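Local coordinates for protein alpha-14 giardin (Giardia lamblia, PDB 3CHJ) that binds calcium and, in a calcium-dependent way, phospholipid, and may link the membrane bilayer to the underlying axoneme as a regulated structural element, at residues L85-I90 / Q121-L126. Numbering follows the deposited sequence.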
ATOM      1  N   LEU A  85       6.684   6.845   6.906  1.00 13.49           N
ATOM      2  CA  LEU A  85       5.287   6.791   6.570  1.00 12.23           C
ATOM      3  C   LEU A  85       4.686   5.439   6.997  1.00 11.77           C
ATOM      4  O   LEU A  85       3.631   5.423   7.650  1.00 10.76           O
ATOM      5  CB  LEU A  85       5.090   7.041   5.071  1.00 12.16           C
ATOM      6  CG  LEU A  85       3.662   6.818   4.590  1.00 14.03           C
ATOM      7  CD1 LEU A  85       2.743   7.854   5.211  1.00 13.85           C
ATOM      8  CD2 LEU A  85       3.624   6.850   3.069  1.00 14.86           C
ATOM      9  N   LEU A  86       5.347   4.327   6.652  1.00 11.57           N
ATOM     10  CA  LEU A  86       4.806   3.005   7.007  1.00 12.27           C
ATOM     11  C   LEU A  86       4.627   2.842   8.515  1.00 11.65           C
ATOM     12  O   LEU A  86       3.597   2.332   8.978  1.00 12.28           O
ATOM     13  CB  LEU A  86       5.693   1.882   6.451  1.00 13.00           C
ATOM     14  CG  LEU A  86       5.901   1.892   4.930  1.00 14.76           C
ATOM     15  CD1 LEU A  86       6.912   0.843   4.486  1.00 17.74           C
ATOM     16  CD2 LEU A  86       4.596   1.702   4.185  1.00 15.59           C
ATOM     17  N   CYS A  87       5.628   3.275   9.289  1.00 11.81           N
ATOM     18  CA  CYS A  87       5.535   3.183  10.745  1.00 11.25           C
ATOM     19  C   CYS A  87       4.399   4.054  11.287  1.00 11.05           C
ATOM     20  O   CYS A  87       3.643   3.634  12.157  1.00 11.08           O
ATOM     21  CB  CYS A  87       6.850   3.616  11.407  1.00 11.62           C
ATOM     22  SG  CYS A  87       8.169   2.435  11.170  1.00 14.50           S
ATOM     23  N   GLU A  88       4.303   5.277  10.780  1.00 11.55           N
ATOM     24  CA  GLU A  88       3.239   6.187  11.222  1.00 12.03           C
ATOM     25  C   GLU A  88       1.848   5.642  10.896  1.00 11.56           C
ATOM     26  O   GLU A  88       0.915   5.807  11.693  1.00 12.77           O
ATOM     27  CB  GLU A  88       3.411   7.578  10.640  1.00 13.21           C
ATOM     28  CG  GLU A  88       4.693   8.249  11.116  1.00 15.50           C
ATOM     29  CD  GLU A  88       4.876   9.629  10.515  1.00 21.23           C
ATOM     30  OE1 GLU A  88       3.958  10.079   9.811  1.00 24.82           O
ATOM     31  OE2 GLU A  88       5.933  10.254  10.757  1.00 24.16           O
ATOM     32  N   LEU A  89       1.715   4.986   9.745  1.00 11.13           N
ATOM     33  CA  LEU A  89       0.419   4.383   9.389  1.00 11.13           C
ATOM     34  C   LEU A  89       0.054   3.238  10.340  1.00 11.59           C
ATOM     35  O   LEU A  89      -1.079   3.138  10.778  1.00 12.89           O
ATOM     36  CB  LEU A  89       0.412   3.867   7.944  1.00 11.54           C
ATOM     37  CG  LEU A  89       0.473   4.967   6.880  1.00 11.58           C
ATOM     38  CD1 LEU A  89       0.724   4.355   5.493  1.00 11.66           C
ATOM     39  CD2 LEU A  89      -0.824   5.770   6.861  1.00 13.02           C
ATOM     40  N   ILE A  90       1.023   2.383  10.655  1.00 10.94           N
ATOM     41  CA  ILE A  90       0.782   1.286  11.621  1.00 11.54           C
ATOM     42  C   ILE A  90       0.437   1.827  13.011  1.00 12.42           C
ATOM     43  O   ILE A  90      -0.492   1.348  13.649  1.00 13.74           O
ATOM     44  CB  ILE A  90       1.992   0.334  11.695  1.00 11.75           C
ATOM     45  CG1 ILE A  90       2.143  -0.386  10.363  1.00 12.58           C
ATOM     46  CG2 ILE A  90       1.857  -0.632  12.875  1.00 10.73           C
ATOM     47  CD1 ILE A  90       3.494  -1.062  10.235  1.00 14.55           C
ATOM     48  N   GLN A 121      12.633  -2.290  13.065  1.00 14.75           N
ATOM     49  CA  GLN A 121      13.617  -1.556  13.850  1.00 16.18           C
ATOM     50  C   GLN A 121      13.209  -0.088  14.044  1.00 15.45           C
ATOM     51  O   GLN A 121      13.219   0.442  15.174  1.00 15.01           O
ATOM     52  CB  GLN A 121      14.980  -1.656  13.148  1.00 16.40           C
ATOM     53  CG  GLN A 121      15.536  -3.092  13.109  1.00 19.95           C
ATOM     54  CD  GLN A 121      16.850  -3.240  12.337  1.00 20.74           C
ATOM     55  OE1 GLN A 121      16.968  -4.090  11.441  1.00 28.75           O
ATOM     56  NE2 GLN A 121      17.845  -2.442  12.694  1.00 25.39           N
ATOM     57  N   LEU A 122      12.796   0.544  12.944  1.00 14.39           N
ATOM     58  CA  LEU A 122      12.366   1.940  13.004  1.00 14.66           C
ATOM     59  C   LEU A 122      11.154   2.115  13.908  1.00 14.67           C
ATOM     60  O   LEU A 122      11.073   3.084  14.669  1.00 14.30           O
ATOM     61  CB  LEU A 122      12.094   2.512  11.610  1.00 15.27           C
ATOM     62  CG  LEU A 122      11.743   4.001  11.612  1.00 16.78           C
ATOM     63  CD1 LEU A 122      12.859   4.884  12.255  1.00 19.49           C
ATOM     64  CD2 LEU A 122      11.436   4.469  10.200  1.00 15.96           C
ATOM     65  N   TYR A 123      10.209   1.175  13.827  1.00 12.91           N
ATOM     66  CA  TYR A 123       9.028   1.229  14.696  1.00 13.02           C
ATOM     67  C   TYR A 123       9.407   1.247  16.179  1.00 12.99           C
ATOM     68  O   TYR A 123       8.875   2.028  16.971  1.00 13.25           O
ATOM     69  CB  TYR A 123       8.072   0.042  14.425  1.00 12.71           C
ATOM     70  CG  TYR A 123       6.679   0.302  14.963  1.00 11.67           C
ATOM     71  CD1 TYR A 123       5.724   0.954  14.159  1.00 12.31           C
ATOM     72  CD2 TYR A 123       6.317  -0.072  16.258  1.00 12.43           C
ATOM     73  CE1 TYR A 123       4.466   1.239  14.643  1.00 11.47           C
ATOM     74  CE2 TYR A 123       5.043   0.193  16.751  1.00 11.81           C
ATOM     75  CZ  TYR A 123       4.130   0.865  15.943  1.00 12.92           C
ATOM     76  OH  TYR A 123       2.875   1.169  16.396  1.00 13.78           O
ATOM     77  N   TYR A 124      10.322   0.354  16.548  1.00 12.93           N
ATOM     78  CA  TYR A 124      10.795   0.301  17.913  1.00 14.01           C
ATOM     79  C   TYR A 124      11.489   1.611  18.301  1.00 14.72           C
ATOM     80  O   TYR A 124      11.281   2.104  19.409  1.00 15.03           O
ATOM     81  CB  TYR A 124      11.737  -0.895  18.114  1.00 14.27           C
ATOM     82  CG  TYR A 124      12.203  -0.953  19.540  1.00 15.26           C
ATOM     83  CD1 TYR A 124      13.447  -0.426  19.902  1.00 16.86           C
ATOM     84  CD2 TYR A 124      11.386  -1.486  20.529  1.00 17.44           C
ATOM     85  CE1 TYR A 124      13.886  -0.462  21.237  1.00 17.74           C
ATOM     86  CE2 TYR A 124      11.799  -1.519  21.863  1.00 18.92           C
ATOM     87  CZ  TYR A 124      13.047  -1.004  22.204  1.00 16.36           C
ATOM     88  OH  TYR A 124      13.427  -1.047  23.534  1.00 19.84           O
ATOM     89  N   GLN A 125      12.304   2.159  17.403  1.00 15.17           N
ATOM     90  CA  GLN A 125      12.977   3.451  17.688  1.00 16.37           C
ATOM     91  C   GLN A 125      12.021   4.606  17.904  1.00 16.42           C
ATOM     92  O   GLN A 125      12.270   5.469  18.731  1.00 16.67           O
ATOM     93  CB  GLN A 125      14.011   3.797  16.627  1.00 17.06           C
ATOM     94  CG  GLN A 125      15.171   2.803  16.561  1.00 19.46           C
ATOM     95  CD  GLN A 125      15.880   2.564  17.910  1.00 23.27           C
ATOM     96  OE1 GLN A 125      16.356   1.449  18.188  1.00 25.77           O
ATOM     97  NE2 GLN A 125      15.969   3.606  18.735  1.00 25.24           N
ATOM     98  N   LEU A 126      10.918   4.617  17.161  1.00 15.87           N
ATOM     99  CA  LEU A 126       9.957   5.710  17.242  1.00 15.49           C
ATOM    100  C   LEU A 126       9.015   5.601  18.422  1.00 15.74           C
ATOM    101  O   LEU A 126       8.631   6.613  19.011  1.00 17.50           O
ATOM    102  CB  LEU A 126       9.127   5.779  15.954  1.00 14.79           C
ATOM    103  CG  LEU A 126       9.843   6.181  14.658  1.00 14.22           C
ATOM    104  CD1 LEU A 126       8.921   5.989  13.492  1.00 17.00           C
ATOM    105  CD2 LEU A 126      10.294   7.650  14.741  1.00 15.49           C
TER
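Cys87 and Tyr123 meet where two helices of the all-helical annexin fold cross, and they carry the closest pair of CA atoms of the two segments, 5.6 Å apart. Segments 85-90 and 121-126, on helices 82-94 and 113-127, cross at -63°, their axes 9.6 Å apart. Cysteine suits this point because its side chain is short, so its sulfur can lie directly against the opposing backbone. With chi1 at -71°, SG turns away from its own carbonyl carbon and rests against the main chain of the other helix, 3.6 Å from Tyr123 N. The same sulfur touches Leu122 CG at 3.9 Å and lies at the edge of the Tyr123 ring in a sulfur-aromatic contact. Tyrosine contributes length. Its CG stands anti to the backbone N (chi1 -162°), which sends the ring along the neighbouring helix from Cys87 to Ile90. There the beta-branched isoleucine offers CG2 to Tyr123 CE1 at 3.7 Å, meeting the ring obliquely. Ile90 also packs on Ile119 and on Leu104 of helix 101-108, so this buried side joins helices 82-94, 101-108 and 113-127.

Toward Leu126 the packing is looser and less completely buried. This leucine reaches across with one methyl, CD1, 3.8 Å from Cys87 CB, and also leans on Gln84; Leu122, also partly exposed, covers Ala83. Glu88 points away from the partner helix, as befits a carboxylate at a partly exposed position, and its OE2 hydrogen-bonds Gln84 NE2 one turn earlier. Back on the buried side, the edge of the tyrosine ring meets a polar atom near its plane: Tyr123 CE1 lies 3.5 Å from Cys87 O.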